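Local coordinates for protein hydrolase (Rhizobium meliloti, PDB 5HOE) that acts as a carbohydrate acetylesterase, an octameric enzyme of the GDSL-type SGNH hydrolase family, at residues His209-Ala212 against Glu213-Ile216; Met159-Pro162 against Trp163-Gly166; Gly170-Glu173 against Lys174-Glu177. All coordinates share one frame; numbering follows the deposited sequence.

Contact 1. Residues His209-Ala212 against Glu213-Ile216; sequences HLSA and ETNI. With PO4 (phosphate ion), chain E.
S211 and E213 crowd their polar ends at the start of a helix, with E213 OE1 3.3 Å from S211 OG, while D203 brings a second carboxylate close to E213 OE1. E213 is bent to get there: its CG lies between the backbone N and the carbonyl carbon (chi1 60°), and the chain turns again at chi2. The two hydroxyls bonded to D203 probably offset part of the repulsion, though the proximity may raise the pKa of one acid. S211 OG accepts from T214 N at 3.2 Å (N-H...O 159°), an N-cap bond, and is also hydrogen-bonded to D203, as is T214 OG1. The first backbone bonds of the helix follow, N215 N to S211 O and I216 N to A212 O.

L210 packs against T214 and N215. Its CB meets T214 CG2 at 4.0 Å, the two side chains crossing at about a right angle, and its CD1 comes within 3.3 Å of N215 OD1; the amide nitrogen of N215 binds Q46 O.

Upstream of the cap, H209 NE2 donates to phosphate O3 at 2.6 Å, nearly straight (170°) and in the ring plane. H209 ND1 is bonded to D206 and the ring stacks on W30. The phosphate also takes bonds from S25 N, A69 N and N108 ND2, an arrangement consistent with the Ser-His-Asp triad and oxyanion hole of SGNH hydrolases.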
loop_
_atom_site.group_PDB
_atom_site.type_symbol
_atom_site.label_atom_id
_atom_site.label_comp_id
_atom_site.label_asym_id
_atom_site.label_seq_id
_atom_site.Cartn_x
_atom_site.Cartn_y
_atom_site.Cartn_z
ATOM N N HIS A 209 -26.389 3.315 -25.095
ATOM C CA HIS A 209 -25.575 3.840 -26.174
ATOM C C HIS A 209 -26.441 4.527 -27.230
ATOM O O HIS A 209 -27.667 4.625 -27.097
ATOM C CB HIS A 209 -24.678 2.726 -26.716
ATOM C CG HIS A 209 -23.863 2.052 -25.653
ATOM N ND1 HIS A 209 -24.176 0.808 -25.146
ATOM C CD2 HIS A 209 -22.764 2.463 -24.981
ATOM C CE1 HIS A 209 -23.289 0.478 -24.219
ATOM N NE2 HIS A 209 -22.439 1.476 -24.081
ATOM N N LEU A 210 -25.778 5.061 -28.265
ATOM C CA LEU A 210 -26.403 5.981 -29.211
ATOM C C LEU A 210 -26.328 5.459 -30.643
ATOM O O LEU A 210 -25.437 4.689 -31.004
ATOM C CB LEU A 210 -25.731 7.360 -29.138
ATOM C CG LEU A 210 -25.439 7.996 -27.780
ATOM C CD1 LEU A 210 -24.599 9.242 -27.981
ATOM C CD2 LEU A 210 -26.736 8.304 -27.102
ATOM N N SER A 211 -27.296 5.879 -31.453
ATOM C CA SER A 211 -27.299 5.605 -32.879
ATOM C C SER A 211 -26.300 6.495 -33.604
ATOM O O SER A 211 -25.856 7.519 -33.085
ATOM C CB SER A 211 -28.698 5.855 -33.442
ATOM O OG SER A 211 -29.001 7.234 -33.491
ATOM N N ALA A 212 -25.971 6.105 -34.838
ATOM C CA ALA A 212 -25.074 6.920 -35.653
ATOM C C ALA A 212 -25.639 8.321 -35.875
ATOM O O ALA A 212 -24.906 9.325 -35.772
ATOM C CB ALA A 212 -24.789 6.232 -36.992
ATOM N N GLU A 213 -26.936 8.424 -36.208
ATOM C CA GLU A 213 -27.472 9.752 -36.507
ATOM C C GLU A 213 -27.413 10.660 -35.283
ATOM O O GLU A 213 -27.183 11.875 -35.408
ATOM C CB GLU A 213 -28.889 9.680 -37.102
ATOM C CG GLU A 213 -29.970 9.025 -36.249
ATOM C CD GLU A 213 -30.627 9.962 -35.239
ATOM O OE1 GLU A 213 -31.328 9.451 -34.340
ATOM O OE2 GLU A 213 -30.484 11.199 -35.341
ATOM N N THR A 214 -27.624 10.089 -34.095
ATOM C CA THR A 214 -27.514 10.862 -32.862
ATOM C C THR A 214 -26.063 11.258 -32.576
ATOM O O THR A 214 -25.809 12.372 -32.111
ATOM C CB THR A 214 -28.127 10.075 -31.707
ATOM O OG1 THR A 214 -29.554 10.148 -31.802
ATOM C CG2 THR A 214 -27.710 10.633 -30.352
ATOM N N ASN A 215 -25.094 10.365 -32.843
ATOM C CA ASN A 215 -23.688 10.758 -32.742
ATOM C C ASN A 215 -23.375 11.937 -33.652
ATOM O O ASN A 215 -22.602 12.832 -33.287
ATOM C CB ASN A 215 -22.775 9.595 -33.128
ATOM C CG ASN A 215 -22.660 8.543 -32.044
ATOM O OD1 ASN A 215 -22.946 8.775 -30.853
ATOM N ND2 ASN A 215 -22.210 7.371 -32.451
ATOM N N ILE A 216 -23.940 11.933 -34.861
ATOM C CA ILE A 216 -23.662 12.993 -35.820
ATOM C C ILE A 216 -24.295 14.302 -35.366
ATOM O O ILE A 216 -23.650 15.360 -35.383
ATOM C CB ILE A 216 -24.112 12.565 -37.230
ATOM C CG1 ILE A 216 -23.220 11.414 -37.701
ATOM C CG2 ILE A 216 -24.101 13.744 -38.208
ATOM C CD1 ILE A 216 -23.739 10.698 -38.911
HETATM P P PO4 E . -20.294 2.204 -21.254
HETATM O O1 PO4 E . -19.146 3.173 -21.226
HETATM O O2 PO4 E . -21.581 2.951 -21.025
HETATM O O3 PO4 E . -20.396 1.297 -22.455
HETATM O O4 PO4 E . -20.117 1.145 -20.215
#

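Contact 2. Residues Met159-Pro162 against Trp163-Gly166; sequences MPDP and WFEG
The carboxylate of D161 overlaps the first turn of helix 162-167, where OD2 comes over the amide nitrogens of W163 and F164. The bond to F164 N is well defined at 3.0 Å (N-H...O 160°) and uses the anti lone pair of OD2, the one pointing away from OD1. The torsion accounts for this reach: D161 CG stands anti to the backbone N (chi1 178°), beside the carbonyl carbon, which carries the carboxylate forward over the next residues. W163 CB also lies against OD2, at 3.3 Å. D161 is therefore the N-cap, and its own carbonyl receives E165 N at 2.9 Å. P162 takes the first helical position, and its carbonyl accepts G166 N at 3.0 Å, the donor tilted 33° from the carbonyl plane.

M159 comes in from the preceding loop. In the conformer described, one of two modelled, SD lies 3.6 Å from F164 O and CE approaches E165 CA at the same distance, so this contact is doubtful or at most partial.

The aromatic residues point elsewhere. W163 meets Y119 and F188 of a second subunit, and F164 stands edge-to-face with that same F188. The F164 side chain lies about 6 Å from the bound phosphate, between nearest atoms, and touches the probable triad, which places this short helix between the subunit interface and what is probably the active-site pocket.

With the carboxylate of D161 gone, as in an alanine here, F164 N is likely to lose its capping acceptor and the start of the helix its side-chain brace. The chemistry is consistent with a charge-dipole pairing, in which the helix start and the F164 N-H would probably favour the ionised carboxylate.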
loop_
_atom_site.group_PDB
_atom_site.type_symbol
_atom_site.label_atom_id
_atom_site.label_comp_id
_atom_site.label_asym_id
_atom_site.label_seq_id
_atom_site.Cartn_x
_atom_site.Cartn_y
_atom_site.Cartn_z
ATOM N N MET A 159 -33.836 -0.163 -20.076
ATOM C CA MET A 159 -32.892 -1.132 -20.633
ATOM C C MET A 159 -33.526 -2.516 -20.700
ATOM O O MET A 159 -33.857 -3.093 -19.649
ATOM C CB MET A 159 -31.630 -1.197 -19.782
ATOM C CG MET A 159 -30.852 0.116 -19.729
ATOM S SD MET A 159 -29.750 0.101 -18.322
ATOM C CE MET A 159 -30.926 0.187 -16.981
ATOM N N PRO A 160 -33.669 -3.109 -21.885
ATOM C CA PRO A 160 -34.305 -4.422 -21.968
ATOM C C PRO A 160 -33.483 -5.571 -21.436
ATOM O O PRO A 160 -34.081 -6.575 -21.025
ATOM C CB PRO A 160 -34.591 -4.572 -23.469
ATOM C CG PRO A 160 -33.529 -3.700 -24.124
ATOM C CD PRO A 160 -33.400 -2.534 -23.219
ATOM N N ASP A 161 -32.165 -5.470 -21.392
ATOM C CA ASP A 161 -31.373 -6.619 -20.965
ATOM C C ASP A 161 -31.261 -6.658 -19.444
ATOM O O ASP A 161 -30.826 -5.672 -18.844
ATOM C CB ASP A 161 -29.971 -6.518 -21.565
ATOM C CG ASP A 161 -29.080 -7.653 -21.132
ATOM O OD1 ASP A 161 -29.223 -8.759 -21.674
ATOM O OD2 ASP A 161 -28.254 -7.447 -20.238
ATOM N N PRO A 162 -31.587 -7.784 -18.789
ATOM C CA PRO A 162 -31.544 -7.794 -17.318
ATOM C C PRO A 162 -30.168 -7.560 -16.732
ATOM O O PRO A 162 -30.075 -7.024 -15.614
ATOM C CB PRO A 162 -32.073 -9.186 -16.946
ATOM C CG PRO A 162 -31.972 -9.974 -18.163
ATOM C CD PRO A 162 -32.199 -9.024 -19.293
ATOM N N TRP A 163 -29.087 -7.954 -17.418
ATOM C CA TRP A 163 -27.767 -7.695 -16.843
ATOM C C TRP A 163 -27.448 -6.202 -16.851
ATOM O O TRP A 163 -26.934 -5.669 -15.859
ATOM C CB TRP A 163 -26.672 -8.492 -17.553
ATOM C CG TRP A 163 -25.353 -8.373 -16.851
ATOM C CD1 TRP A 163 -24.225 -7.768 -17.316
ATOM C CD2 TRP A 163 -25.037 -8.852 -15.529
ATOM N NE1 TRP A 163 -23.221 -7.845 -16.372
ATOM C CE2 TRP A 163 -23.697 -8.510 -15.270
ATOM C CE3 TRP A 163 -25.763 -9.533 -14.542
ATOM C CZ2 TRP A 163 -23.070 -8.813 -14.062
ATOM C CZ3 TRP A 163 -25.133 -9.853 -13.350
ATOM C CH2 TRP A 163 -23.787 -9.505 -13.124
ATOM N N PHE A 164 -27.736 -5.511 -17.955
ATOM C CA PHE A 164 -27.578 -4.060 -17.968
ATOM C C PHE A 164 -28.510 -3.381 -16.969
ATOM O O PHE A 164 -28.117 -2.408 -16.324
ATOM C CB PHE A 164 -27.822 -3.486 -19.367
ATOM C CG PHE A 164 -26.594 -3.441 -20.280
ATOM C CD1 PHE A 164 -25.316 -3.148 -19.792
ATOM C CD2 PHE A 164 -26.741 -3.647 -21.648
ATOM C CE1 PHE A 164 -24.226 -3.077 -20.656
ATOM C CE2 PHE A 164 -25.665 -3.598 -22.495
ATOM C CZ PHE A 164 -24.407 -3.314 -22.015
ATOM N N GLU A 165 -29.764 -3.854 -16.847
ATOM C CA GLU A 165 -30.661 -3.261 -15.862
ATOM C C GLU A 165 -30.084 -3.352 -14.451
ATOM O O GLU A 165 -30.128 -2.378 -13.680
ATOM C CB GLU A 165 -32.044 -3.913 -15.921
ATOM C CG GLU A 165 -32.989 -3.267 -14.956
ATOM C CD GLU A 165 -34.448 -3.485 -15.282
ATOM O OE1 GLU A 165 -34.776 -4.219 -16.251
ATOM O OE2 GLU A 165 -35.275 -2.902 -14.548
ATOM N N GLY A 166 -29.542 -4.515 -14.085
ATOM C CA GLY A 166 -28.882 -4.630 -12.792
ATOM C C GLY A 166 -27.650 -3.751 -12.692
ATOM O O GLY A 166 -27.394 -3.129 -11.660
#

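Contact 3. Residues Gly170-Glu173 against Lys174-Glu177; sequences GGYE and KSKE
G170 comes first, its carbonyl oxygen lying along the aliphatic chain of K174 at 3.5 Å from CG. Its positive phi would press any CB against the carbonyl oxygen of the preceding residue, so a residue without a side chain suits this backbone. K174 runs fully extended past this carbonyl, and its NZ ends on R116 O. G171 follows, and its carbonyl takes S175 N at 2.9 Å, nearly along the C=O axis, an ordinary helical bond.

Y172 contributes both backbone and ring. Its carbonyl oxygen has two donors, K176 N at 3.1 Å and S175 OG at 2.8 Å. The hydroxyl approaches from the flank, with a C=O...O angle of 122°, because S175 OG is turned between its backbone N and carbonyl carbon (chi1 76°), back over the previous turn. S175 OG is also hydrogen-bonded to L156 N, so the same hydroxyl ties the helix to a loop.

The Y172 ring receives K176 over one face. CG sits 4.2 Å from the ring centroid, 25° off the normal, in a CH-pi contact. CD, next along the K176 chain, reaches 3.2 Å from Y172 OH; the bend at chi3 then turns CE and NZ toward the water side. A water lies in the ring plane 2.7 Å from Y172 OH; its separation from K176 NZ is too short to be trusted as a bond length. E173 closes the segment, its carbonyl receiving weak bonds from E177 N and K176 N.

Helix 171-189 is thus joined through K174 and E177 to P118, at the start of helix 118-133, and through S175 to P155 and L156 in the loop after strand 147-152, before it leads toward strand 192-195.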
loop_
_atom_site.group_PDB
_atom_site.type_symbol
_atom_site.label_atom_id
_atom_site.label_comp_id
_atom_site.label_asym_id
_atom_site.label_seq_id
_atom_site.Cartn_x
_atom_site.Cartn_y
_atom_site.Cartn_z
ATOM N N GLY A 170 -30.644 2.066 -9.983
ATOM C CA GLY A 170 -30.518 3.352 -9.329
ATOM C C GLY A 170 -29.895 4.441 -10.175
ATOM O O GLY A 170 -29.874 5.602 -9.738
ATOM N N GLY A 171 -29.374 4.109 -11.363
ATOM C CA GLY A 171 -28.592 5.069 -12.117
ATOM C C GLY A 171 -29.380 6.084 -12.894
ATOM O O GLY A 171 -28.882 7.188 -13.120
ATOM N N TYR A 172 -30.608 5.756 -13.320
ATOM C CA TYR A 172 -31.343 6.701 -14.163
ATOM C C TYR A 172 -31.515 8.048 -13.474
ATOM O O TYR A 172 -31.239 9.101 -14.057
ATOM C CB TYR A 172 -32.721 6.166 -14.493
ATOM C CG TYR A 172 -33.621 7.219 -15.112
ATOM C CD1 TYR A 172 -33.392 7.698 -16.392
ATOM C CD2 TYR A 172 -34.710 7.719 -14.418
ATOM C CE1 TYR A 172 -34.233 8.654 -16.975
ATOM C CE2 TYR A 172 -35.547 8.665 -14.983
ATOM C CZ TYR A 172 -35.307 9.126 -16.263
ATOM O OH TYR A 172 -36.140 10.084 -16.811
ATOM N N GLU A 173 -32.013 8.021 -12.237
ATOM C CA GLU A 173 -32.246 9.243 -11.484
ATOM C C GLU A 173 -30.952 10.043 -11.353
ATOM O O GLU A 173 -30.938 11.270 -11.520
ATOM C CB GLU A 173 -32.810 8.843 -10.116
ATOM C CG GLU A 173 -34.223 8.154 -10.103
ATOM C CD GLU A 173 -34.315 6.683 -10.634
ATOM O OE1 GLU A 173 -33.281 5.993 -10.881
ATOM O OE2 GLU A 173 -35.483 6.210 -10.787
ATOM N N LYS A 174 -29.841 9.351 -11.113
ATOM C CA LYS A 174 -28.556 10.029 -10.991
ATOM C C LYS A 174 -28.153 10.687 -12.308
ATOM O O LYS A 174 -27.695 11.837 -12.325
ATOM C CB LYS A 174 -27.490 9.030 -10.532
ATOM C CG LYS A 174 -27.783 8.368 -9.187
ATOM C CD LYS A 174 -26.677 7.404 -8.770
ATOM C CE LYS A 174 -27.070 6.674 -7.497
ATOM N NZ LYS A 174 -26.039 5.717 -7.058
ATOM N N SER A 175 -28.357 9.983 -13.425
ATOM C CA SER A 175 -27.982 10.513 -14.733
ATOM C C SER A 175 -28.779 11.761 -15.068
ATOM O O SER A 175 -28.271 12.633 -15.770
ATOM C CB SER A 175 -28.110 9.433 -15.814
ATOM O OG SER A 175 -29.451 9.170 -16.198
ATOM N N LYS A 176 -30.023 11.862 -14.569
ATOM C CA LYS A 176 -30.856 13.040 -14.803
ATOM C C LYS A 176 -30.337 14.270 -14.076
ATOM O O LYS A 176 -30.596 15.400 -14.503
ATOM C CB LYS A 176 -32.286 12.783 -14.314
ATOM C CG LYS A 176 -33.172 12.106 -15.301
ATOM C CD LYS A 176 -34.518 11.786 -14.662
ATOM C CE LYS A 176 -35.195 12.982 -14.009
ATOM N NZ LYS A 176 -36.533 12.593 -13.492
ATOM N N GLU A 177 -29.655 14.081 -12.959
ATOM C CA GLU A 177 -29.166 15.196 -12.163
ATOM C C GLU A 177 -27.824 15.730 -12.647
ATOM O O GLU A 177 -27.412 16.804 -12.201
ATOM C CB GLU A 177 -29.037 14.780 -10.695
ATOM C CG GLU A 177 -30.364 14.552 -9.980
ATOM C CD GLU A 177 -30.168 14.170 -8.532
ATOM O OE1 GLU A 177 -29.322 14.794 -7.847
ATOM O OE2 GLU A 177 -30.855 13.236 -8.082
HETATM O O HOH W 1 -37.795 11.400 -15.204
#

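Followed from the N terminus, the chain reaches contact 2 first, in the loop leaving strand 147-152, where it enters helix 162-167. Contact 3 comes a few residues later, at the start of helix 171-189, with its centre 15 Å from that of contact 2. The chain then passes through strand 192-195 before contact 1 opens helix 212-229. Each contact closes only a local turn, and the three stand in series without nesting or crossing. Contacts 1 and 2 approach to about 5 Å between nearest atoms without touching, near the phosphate pocket; contact 3 stays about 11 Å from contact 1, again between nearest atoms, beside helix 118-133.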